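Side-chain contacts in bacteriocin (Pseudomonas syringae pv. tomato, PDB 4FZL), which probably kills sensitive bacteria by degrading the cell-wall precursor lipid II, as a calcium-binding member of the colicin M-like bacteriocins: residues Leu121-Ile125 with Arg126-Asp130; Glu210-Thr213 with Ser214-Ala218; Asn64-Ala67 with Thr68-Arg72; Phe35-Gln38 with Ser39-Leu43. All blocks are in the same frame, centred on the assembly; numbering follows the deposited sequence.

Three of the four contacts gather in the helical part of the chain, whereas interaction 1 stands apart beside the mixed sheet. Interaction 4 is the link between two of the others: Leu216 CD1 of interaction 2 lies 3.5 Å from Phe35 CD2, and Ile70 CD1 of interaction 3 lies 3.9 Å from Val41 CG1. Interactions 2 and 3 do not touch, their centres being about 28 Å apart. Interaction 1 is about 40 Å from interaction 4, centre to centre, and it is the one near the metal site: the side chain of Val123 is about 11 Å from that of Leu165, a calcium ligand, and that of Ile128 about 11 Å from that of Asn167, another.

Interaction 1 (Leu121-Ile125 with Arg126-Asp130); sequences LNVDI and RGIPD. With EDO (1,2-ethanediol), chain H.
Val123 and Ile128 meet through the ends of their branches, with CG1 of Val123 3.9 Å from CD1 of Ile128 and the two side chains crossing at about a right angle. The extended Ile128 side chain (chi2 -180°) delivers its terminal methyl to the valine, while its CG1 lies 3.8 Å from Asp124 O. Both side chains also touch Phe150 on strand 142-153, which joins the small apolar pair to the sheet.

The backbone between them makes this meeting possible by doubling back. Gly127 N donates to Asp124 O at 2.9 Å, and Ile128 N donates to Ile125 O, also at 2.9 Å. Both bonds span three residues, as in a 3-10 turn. Ile125, on the same general side of the chain as Val123 and Ile128, is buried against Leu172 of strand 167-178 and against Val234 and Val236 of strand 232-238.

On the outer side Asp124 and Arg126 are neighbours without forming an ion pair. The carboxylate oxygen Asp124 OD2 lies 3.7 Å from Arg126 CB, but 5.7 Å from Arg126 NE, so any attraction between the charges is probably modest. Farther back, an ethanediol, probably from the crystallisation liquor, donates from its O2 to Asn122 OD1 at 2.8 Å.

Two overlapping type I turns thus make a short 3-10 turn, with Ile128 at the N-cap position of helix 129-135: a loop-to-helix connection lying against the sheet of this colicin M-family protein.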
loop_
_atom_site.group_PDB
_atom_site.type_symbol
_atom_site.label_atom_id
_atom_site.label_comp_id
_atom_site.label_asym_id
_atom_site.label_seq_id
_atom_site.Cartn_x
_atom_site.Cartn_y
_atom_site.Cartn_z
ATOM N N LEU A 121 -2.490 4.615 -9.400
ATOM C CA LEU A 121 -3.249 5.796 -9.739
ATOM C C LEU A 121 -3.524 5.767 -11.276
ATOM O O LEU A 121 -2.615 5.493 -12.098
ATOM C CB LEU A 121 -2.483 7.061 -9.359
ATOM C CG LEU A 121 -2.334 7.260 -7.860
ATOM C CD1 LEU A 121 -1.400 8.394 -7.626
ATOM C CD2 LEU A 121 -3.658 7.379 -7.134
ATOM N N ASN A 122 -4.681 6.272 -11.621
ATOM C CA ASN A 122 -5.063 6.501 -13.012
ATOM C C ASN A 122 -5.927 7.782 -13.044
ATOM O O ASN A 122 -7.123 7.752 -13.249
ATOM C CB ASN A 122 -5.698 5.226 -13.588
ATOM C CG ASN A 122 -5.958 5.333 -15.062
ATOM O OD1 ASN A 122 -5.269 6.063 -15.813
ATOM N ND2 ASN A 122 -6.887 4.499 -15.531
ATOM N N VAL A 123 -5.262 8.915 -12.803
ATOM C CA VAL A 123 -5.982 10.130 -12.496
ATOM C C VAL A 123 -6.539 10.748 -13.801
ATOM O O VAL A 123 -5.812 11.004 -14.708
ATOM C CB VAL A 123 -5.099 11.137 -11.763
ATOM C CG1 VAL A 123 -5.809 12.480 -11.436
ATOM C CG2 VAL A 123 -4.543 10.503 -10.465
ATOM N N ASP A 124 -7.844 10.998 -13.822
ATOM C CA ASP A 124 -8.511 11.637 -14.942
ATOM C C ASP A 124 -8.734 13.090 -14.512
ATOM O O ASP A 124 -9.710 13.397 -13.845
ATOM C CB ASP A 124 -9.843 10.914 -15.213
ATOM C CG ASP A 124 -10.706 11.615 -16.268
ATOM O OD1 ASP A 124 -11.941 11.312 -16.346
ATOM O OD2 ASP A 124 -10.148 12.434 -17.048
ATOM N N ILE A 125 -7.788 13.984 -14.807
ATOM C CA ILE A 125 -7.885 15.364 -14.342
ATOM C C ILE A 125 -9.145 16.091 -14.822
ATOM O O ILE A 125 -9.664 16.946 -14.128
ATOM C CB ILE A 125 -6.660 16.178 -14.785
ATOM C CG1 ILE A 125 -5.411 15.665 -14.041
ATOM C CG2 ILE A 125 -6.913 17.663 -14.568
ATOM C CD1 ILE A 125 -4.148 15.597 -14.901
ATOM N N ARG A 126 -9.622 15.755 -16.025
ATOM C CA ARG A 126 -10.777 16.398 -16.589
ATOM C C ARG A 126 -11.973 16.090 -15.709
ATOM O O ARG A 126 -12.894 16.909 -15.629
ATOM C CB ARG A 126 -11.051 15.916 -18.018
ATOM C CG ARG A 126 -9.960 16.166 -19.072
ATOM C CD ARG A 126 -10.396 15.748 -20.479
ATOM N NE ARG A 126 -11.624 16.461 -20.871
ATOM C CZ ARG A 126 -11.718 17.783 -21.069
ATOM N NH1 ARG A 126 -10.658 18.591 -20.952
ATOM N NH2 ARG A 126 -12.889 18.307 -21.402
ATOM N N GLY A 127 -11.899 14.998 -14.933
ATOM C CA GLY A 127 -12.948 14.655 -13.963
ATOM C C GLY A 127 -12.846 15.307 -12.592
ATOM O O GLY A 127 -13.592 14.951 -11.715
ATOM N N ILE A 128 -11.950 16.305 -12.431
ATOM C CA ILE A 128 -11.665 16.961 -11.121
ATOM C C ILE A 128 -11.947 18.479 -11.200
ATOM O O ILE A 128 -11.083 19.264 -11.608
ATOM C CB ILE A 128 -10.189 16.704 -10.635
ATOM C CG1 ILE A 128 -9.990 15.193 -10.475
ATOM C CG2 ILE A 128 -9.882 17.440 -9.323
ATOM C CD1 ILE A 128 -8.626 14.794 -10.005
ATOM N N PRO A 129 -13.155 18.915 -10.800
ATOM C CA PRO A 129 -13.528 20.315 -11.023
ATOM C C PRO A 129 -12.627 21.370 -10.409
ATOM O O PRO A 129 -12.310 22.355 -11.081
ATOM C CB PRO A 129 -14.931 20.403 -10.391
ATOM C CG PRO A 129 -15.468 19.042 -10.551
ATOM C CD PRO A 129 -14.303 18.145 -10.281
ATOM N N ASP A 130 -12.194 21.213 -9.168
ATOM C CA ASP A 130 -11.343 22.282 -8.630
ATOM C C ASP A 130 -10.088 22.456 -9.501
ATOM O O ASP A 130 -9.636 23.573 -9.644
ATOM C CB ASP A 130 -10.969 22.107 -7.144
ATOM C CG ASP A 130 -12.162 22.304 -6.196
ATOM O OD1 ASP A 130 -13.276 22.729 -6.626
ATOM O OD2 ASP A 130 -11.982 22.032 -4.993
HETATM C C1 EDO H . -7.784 9.724 -17.859
HETATM O O1 EDO H . -8.480 8.506 -17.532
HETATM C C2 EDO H . -6.326 9.452 -17.548
HETATM O O2 EDO H . -6.284 7.995 -17.572
#

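Interaction 2 (Glu210-Thr213 with Ser214-Ala218); sequences ENLT and SLLSA
The amide of Asn211 and the side chain of Leu215 meet one helical turn apart: Leu215 CD1 comes to 3.5 Å from Asn211 ND2, approaching the nitrogen end of the flat group from well off its plane. A second flat group, the carboxylate of Glu210, is a looser neighbour, with OE2 4.3 Å from Ser214 CB. Both belong to the short alpha helix 210-216, and the contacts are those of side chains four residues apart on it.

Apolar packing takes another side of the same helix. Leu212 and Leu216 lie side by side and point the same way, their branches meeting at CD1 of Leu212 and CD2 of Leu216, 4.1 Å apart. Leu212 rests on Phe26 and Ala30 of helix 22-33, whereas Leu216 lies against Leu208, Pro201 and Phe35. Neither side-chain torsion of Leu216 is staggered, chi1 being -109° and chi2 32°.

The backbone supplies the regular framework. Leu215 N donates to Asn211 O at 2.9 Å, while Leu216 N reaches Leu212 O at the same length. Ser214 N completes the series on Glu210 O. Thr213 spends its hydroxyl on the preceding turn, where OG1 bonds to Gly209 O, and its own carbonyl receives just weak bonds from Leu216 N and Ser217 N.

Beyond these, Ser217 turns its hydroxyl back onto the helix: with chi1 at 66°, OG donates to Ser214 O over a short 2.6 Å.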
loop_
_atom_site.group_PDB
_atom_site.type_symbol
_atom_site.label_atom_id
_atom_site.label_comp_id
_atom_site.label_asym_id
_atom_site.label_seq_id
_atom_site.Cartn_x
_atom_site.Cartn_y
_atom_site.Cartn_z
ATOM N N GLU A 210 -14.868 -8.042 12.505
ATOM C CA GLU A 210 -15.108 -7.905 13.938
ATOM C C GLU A 210 -14.119 -8.632 14.828
ATOM O O GLU A 210 -13.503 -8.071 15.727
ATOM C CB GLU A 210 -16.567 -8.327 14.279
ATOM C CG GLU A 210 -16.883 -8.387 15.752
ATOM C CD GLU A 210 -16.476 -9.718 16.404
ATOM O OE1 GLU A 210 -16.640 -10.811 15.771
ATOM O OE2 GLU A 210 -16.016 -9.677 17.576
ATOM N N ASN A 211 -13.859 -9.858 14.448
ATOM C CA ASN A 211 -13.024 -10.714 15.296
ATOM C C ASN A 211 -11.572 -10.326 15.291
ATOM O O ASN A 211 -10.936 -10.136 16.353
ATOM C CB ASN A 211 -13.196 -12.160 14.886
ATOM C CG ASN A 211 -12.378 -13.121 15.739
ATOM O OD1 ASN A 211 -12.726 -13.374 16.897
ATOM N ND2 ASN A 211 -11.292 -13.651 15.172
ATOM N N LEU A 212 -11.059 -10.086 14.093
ATOM C CA LEU A 212 -9.668 -9.704 13.996
ATOM C C LEU A 212 -9.425 -8.341 14.620
ATOM O O LEU A 212 -8.419 -8.143 15.319
ATOM C CB LEU A 212 -9.190 -9.882 12.547
ATOM C CG LEU A 212 -7.721 -9.584 12.235
ATOM C CD1 LEU A 212 -6.744 -10.415 13.103
ATOM C CD2 LEU A 212 -7.553 -9.773 10.700
ATOM N N THR A 213 -10.357 -7.419 14.407
ATOM C CA THR A 213 -10.187 -6.074 15.015
ATOM C C THR A 213 -10.147 -6.237 16.536
ATOM O O THR A 213 -9.279 -5.657 17.230
ATOM C CB THR A 213 -11.293 -5.119 14.600
ATOM O OG1 THR A 213 -11.340 -5.072 13.164
ATOM C CG2 THR A 213 -11.157 -3.724 15.330
ATOM N N SER A 214 -11.021 -7.079 17.055
ATOM C CA SER A 214 -11.029 -7.320 18.487
ATOM C C SER A 214 -9.661 -7.872 19.020
ATOM O O SER A 214 -9.122 -7.462 20.050
ATOM C CB SER A 214 -12.176 -8.268 18.877
ATOM O OG SER A 214 -12.111 -8.557 20.265
ATOM N N LEU A 215 -9.149 -8.838 18.292
ATOM C CA LEU A 215 -7.878 -9.514 18.653
ATOM C C LEU A 215 -6.699 -8.528 18.598
ATOM O O LEU A 215 -5.801 -8.524 19.417
ATOM C CB LEU A 215 -7.617 -10.683 17.697
ATOM C CG LEU A 215 -8.493 -11.939 17.897
ATOM C CD1 LEU A 215 -8.264 -12.919 16.772
ATOM C CD2 LEU A 215 -8.240 -12.513 19.347
ATOM N N LEU A 216 -6.734 -7.646 17.637
ATOM C CA LEU A 216 -5.614 -6.742 17.457
ATOM C C LEU A 216 -5.736 -5.502 18.386
ATOM O O LEU A 216 -4.797 -4.734 18.596
ATOM C CB LEU A 216 -5.578 -6.287 16.016
ATOM C CG LEU A 216 -4.495 -6.784 15.144
ATOM C CD1 LEU A 216 -4.001 -8.160 15.466
ATOM C CD2 LEU A 216 -5.143 -6.672 13.805
ATOM N N SER A 217 -6.913 -5.311 18.962
ATOM C CA SER A 217 -7.127 -4.138 19.823
ATOM C C SER A 217 -6.207 -4.259 21.059
ATOM O O SER A 217 -5.922 -3.276 21.708
ATOM C CB SER A 217 -8.585 -4.056 20.268
ATOM O OG SER A 217 -8.920 -5.159 21.130
ATOM N N ALA A 218 -5.792 -5.496 21.365
ATOM C CA ALA A 218 -4.965 -5.835 22.535
ATOM C C ALA A 218 -3.459 -5.685 22.246
ATOM O O ALA A 218 -2.631 -5.699 23.137
ATOM C CB ALA A 218 -5.267 -7.271 22.939
#

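Interaction 3 (Asn64-Ala67 with Thr68-Arg72); sequences NEIA and TDIGR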
loop_
_atom_site.group_PDB
_atom_site.type_symbol
_atom_site.label_atom_id
_atom_site.label_comp_id
_atom_site.label_asym_id
_atom_site.label_seq_id
_atom_site.Cartn_x
_atom_site.Cartn_y
_atom_site.Cartn_z
ATOM N N ASN A 64 6.865 -18.494 -0.889
ATOM C CA ASN A 64 7.333 -19.874 -0.727
ATOM C C ASN A 64 8.810 -19.904 -0.215
ATOM O O ASN A 64 9.158 -20.710 0.716
ATOM C CB ASN A 64 7.257 -20.683 -2.012
ATOM C CG ASN A 64 5.842 -21.022 -2.448
ATOM O OD1 ASN A 64 4.911 -21.039 -1.671
ATOM N ND2 ASN A 64 5.689 -21.313 -3.750
ATOM N N GLU A 65 9.660 -19.036 -0.787
ATOM C CA GLU A 65 11.050 -19.005 -0.352
ATOM C C GLU A 65 11.240 -18.547 1.078
ATOM O O GLU A 65 12.131 -19.087 1.768
ATOM C CB GLU A 65 11.917 -18.188 -1.297
ATOM C CG GLU A 65 12.065 -18.920 -2.635
ATOM C CD GLU A 65 12.858 -20.271 -2.485
ATOM O OE1 GLU A 65 13.963 -20.291 -1.907
ATOM O OE2 GLU A 65 12.391 -21.322 -2.947
ATOM N N ILE A 66 10.458 -17.554 1.527
ATOM C CA ILE A 66 10.516 -17.127 2.925
ATOM C C ILE A 66 10.014 -18.271 3.839
ATOM O O ILE A 66 10.625 -18.596 4.871
ATOM C CB ILE A 66 9.610 -15.914 3.070
ATOM C CG1 ILE A 66 10.233 -14.723 2.368
ATOM C CG2 ILE A 66 9.471 -15.560 4.528
ATOM C CD1 ILE A 66 9.218 -13.652 1.982
ATOM N N ALA A 67 8.932 -18.932 3.443
ATOM C CA ALA A 67 8.407 -20.042 4.283
ATOM C C ALA A 67 9.440 -21.148 4.356
ATOM O O ALA A 67 9.635 -21.754 5.411
ATOM C CB ALA A 67 7.101 -20.571 3.733
ATOM N N THR A 68 10.077 -21.426 3.231
ATOM C CA THR A 68 11.096 -22.447 3.177
ATOM C C THR A 68 12.283 -22.103 4.093
ATOM O O THR A 68 12.843 -22.967 4.828
ATOM C CB THR A 68 11.515 -22.767 1.719
ATOM O OG1 THR A 68 10.371 -23.170 0.987
ATOM C CG2 THR A 68 12.631 -23.821 1.680
ATOM N N ASP A 69 12.658 -20.838 4.093
ATOM C CA ASP A 69 13.746 -20.414 4.964
ATOM C C ASP A 69 13.398 -20.501 6.440
ATOM O O ASP A 69 14.221 -20.941 7.286
ATOM C CB ASP A 69 14.256 -19.052 4.537
ATOM C CG ASP A 69 15.657 -18.790 5.085
ATOM O OD1 ASP A 69 16.582 -19.611 4.810
ATOM O OD2 ASP A 69 15.814 -17.792 5.804
ATOM N N ILE A 70 12.157 -20.118 6.772
ATOM C CA ILE A 70 11.675 -20.273 8.164
ATOM C C ILE A 70 11.795 -21.777 8.547
ATOM O O ILE A 70 12.142 -22.126 9.674
ATOM C CB ILE A 70 10.232 -19.746 8.317
ATOM C CG1 ILE A 70 10.185 -18.195 8.191
ATOM C CG2 ILE A 70 9.629 -20.108 9.705
ATOM C CD1 ILE A 70 8.770 -17.631 8.057
ATOM N N GLY A 71 11.447 -22.626 7.589
ATOM C CA GLY A 71 11.542 -24.078 7.705
ATOM C C GLY A 71 12.903 -24.681 7.963
ATOM O O GLY A 71 13.029 -25.867 8.306
ATOM N N ARG A 72 13.944 -23.905 7.807
ATOM C CA ARG A 72 15.302 -24.405 8.130
ATOM C C ARG A 72 15.590 -24.425 9.661
ATOM O O ARG A 72 16.565 -25.017 10.110
ATOM C CB ARG A 72 16.391 -23.570 7.358
ATOM C CG ARG A 72 16.269 -23.758 5.818
ATOM C CD ARG A 72 17.258 -23.086 4.892
ATOM N NE ARG A 72 17.045 -23.580 3.492
ATOM C CZ ARG A 72 16.483 -22.888 2.480
ATOM N NH1 ARG A 72 16.093 -21.621 2.660
ATOM N NH2 ARG A 72 16.292 -23.448 1.275
HETATM O O HOH W 1 10.464 -23.037 -1.788
HETATM O O HOH W 2 14.430 -20.247 0.689
HETATM O O HOH W 3 15.181 -22.819 -1.623
#
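With chi1 at -58°, Thr68 holds OG1 beside its own backbone N, and both atoms reach back one helical turn to Asn64. OG1 and N each donate to Asn64 O at 2.8 Å, arriving from opposite faces of the carbonyl plane, so two bonds grip one oxygen. This is the familiar way a threonine inside an alpha helix satisfies its hydroxyl. Asp69, with CG anti to its N, presents OD1 to Arg72 NH1 in a salt bridge of 3.0 Å; the oxygen uses its anti lone pair and lies close to the guanidinium plane.

Glu65 and Arg72 are joined only through water. One water links Glu65 OE1 and O to Arg72 NH1, and another links OE1 to NH2. A third donates to both Glu65 OE2 and Thr68 OG1. On the buried side, Ile66 CG2 and Ile70 CD1 pack 4.2 Å apart, and both residues touch Thr45 of helix 37-54.

The helix thus has a dry flank and a wet one. Placed between two carboxylates, one bound directly and one across solvent, the arginine probably helps to keep both ionised, although the hydrated pair should contribute less.

Interaction 4 (Phe35-Gln38 with Ser39-Leu43); sequences FGIQ and SKVAL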
loop_
_atom_site.group_PDB
_atom_site.type_symbol
_atom_site.label_atom_id
_atom_site.label_comp_id
_atom_site.label_asym_id
_atom_site.label_seq_id
_atom_site.Cartn_x
_atom_site.Cartn_y
_atom_site.Cartn_z
ATOM N N PHE A 35 -4.830 -14.701 17.288
ATOM C CA PHE A 35 -3.693 -13.897 16.821
ATOM C C PHE A 35 -2.439 -14.334 17.543
ATOM O O PHE A 35 -1.756 -13.559 18.177
ATOM C CB PHE A 35 -3.917 -12.376 16.946
ATOM C CG PHE A 35 -2.942 -11.594 16.147
ATOM C CD1 PHE A 35 -2.894 -11.729 14.765
ATOM C CD2 PHE A 35 -2.049 -10.761 16.742
ATOM C CE1 PHE A 35 -1.949 -11.044 14.010
ATOM C CE2 PHE A 35 -1.131 -10.085 15.994
ATOM C CZ PHE A 35 -1.079 -10.211 14.624
ATOM N N GLY A 36 -2.214 -15.629 17.480
ATOM C CA GLY A 36 -1.059 -16.278 18.060
ATOM C C GLY A 36 0.137 -16.414 17.144
ATOM O O GLY A 36 0.306 -15.620 16.205
ATOM N N ILE A 37 0.983 -17.409 17.446
ATOM C CA ILE A 37 2.260 -17.581 16.697
ATOM C C ILE A 37 2.049 -17.764 15.201
ATOM O O ILE A 37 2.687 -17.051 14.431
ATOM C CB ILE A 37 3.135 -18.737 17.259
ATOM C CG1 ILE A 37 3.572 -18.370 18.678
ATOM C CG2 ILE A 37 4.306 -19.080 16.333
ATOM C CD1 ILE A 37 4.170 -19.572 19.442
ATOM N N GLN A 38 1.214 -18.728 14.797
ATOM C CA GLN A 38 1.035 -18.938 13.398
ATOM C C GLN A 38 0.527 -17.693 12.667
ATOM O O GLN A 38 0.996 -17.382 11.571
ATOM C CB GLN A 38 0.116 -20.098 13.126
ATOM C CG GLN A 38 0.735 -21.394 13.483
ATOM C CD GLN A 38 1.244 -22.193 12.278
ATOM O OE1 GLN A 38 1.701 -21.658 11.229
ATOM N NE2 GLN A 38 1.134 -23.491 12.422
ATOM N N SER A 39 -0.415 -16.992 13.275
ATOM C CA SER A 39 -0.911 -15.743 12.720
ATOM C C SER A 39 0.146 -14.648 12.578
ATOM O O SER A 39 0.236 -13.933 11.531
ATOM C CB SER A 39 -2.089 -15.185 13.540
ATOM O OG SER A 39 -3.189 -16.000 13.527
ATOM N N LYS A 40 0.984 -14.523 13.600
ATOM C CA LYS A 40 2.019 -13.460 13.624
ATOM C C LYS A 40 3.074 -13.803 12.618
ATOM O O LYS A 40 3.557 -12.940 11.875
ATOM C CB LYS A 40 2.575 -13.278 15.020
ATOM C CG LYS A 40 1.590 -12.601 15.995
ATOM C CD LYS A 40 2.222 -12.497 17.364
ATOM C CE LYS A 40 1.227 -12.220 18.476
ATOM N NZ LYS A 40 1.783 -12.475 19.836
ATOM N N VAL A 41 3.415 -15.083 12.575
ATOM C CA VAL A 41 4.454 -15.508 11.598
ATOM C C VAL A 41 3.908 -15.359 10.118
ATOM O O VAL A 41 4.639 -14.867 9.233
ATOM C CB VAL A 41 4.954 -16.955 11.828
ATOM C CG1 VAL A 41 5.874 -17.449 10.678
ATOM C CG2 VAL A 41 5.679 -17.008 13.166
ATOM N N ALA A 42 2.638 -15.720 9.877
ATOM C CA ALA A 42 2.006 -15.454 8.585
ATOM C C ALA A 42 2.077 -13.963 8.231
ATOM O O ALA A 42 2.511 -13.585 7.148
ATOM C CB ALA A 42 0.566 -16.036 8.488
ATOM N N LEU A 43 1.699 -13.089 9.178
ATOM C CA LEU A 43 1.622 -11.678 8.882
ATOM C C LEU A 43 3.014 -11.124 8.529
ATOM O O LEU A 43 3.188 -10.355 7.575
ATOM C CB LEU A 43 1.010 -10.947 10.081
ATOM C CG LEU A 43 0.835 -9.447 9.867
ATOM C CD1 LEU A 43 -0.003 -9.087 8.643
ATOM C CD2 LEU A 43 0.178 -8.828 11.106
#
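The ring of Phe35 is met from two distinct directions by residues of the helix that follows it. Over one face lies Lys40 CG, 4.0 Å from the ring centroid and 25° off the normal, a CH-pi contact in which the lysine crosses the phenylalanine at about a right angle. At the edge, close to the ring plane, Leu43 CD2 comes to 4.0 Å from Phe35 CZ. Ser39 CB adds an oblique touch at CD1. Because the lysine chain is extended beyond CG, its CE passes on to the Phe35 carbonyl, 3.3 Å from O, and NZ is carried past the ring toward a long, weak ion pair with Glu78.

A second patch forms on a different side of the helix, where Ile37 and Val41 lie side by side, CG2 to CG2 at 4.0 Å.

The groups stand at the start of the helix. Phe35 adopts a left-handed backbone conformation, and Gly36 occupies the N-cap position. Lys40 N on Gly36 O, at 2.9 Å, closes the first turn; chi1 of Lys40 (-72°) then lays CG over the ring. One step further out, Asp33 OD1 bonds both Gly36 N and Ser39 OG, tying the end of the preceding helix region to the new one.

Several helices surround this start of helix 37-54: 22-33 lies against Gln38 and Ser39, 5-12 against Gln38 and Val41, 59-70 against Val41 through Ile70, 96-106 against Phe35 and Leu43, and 210-216 also against the phenylalanine.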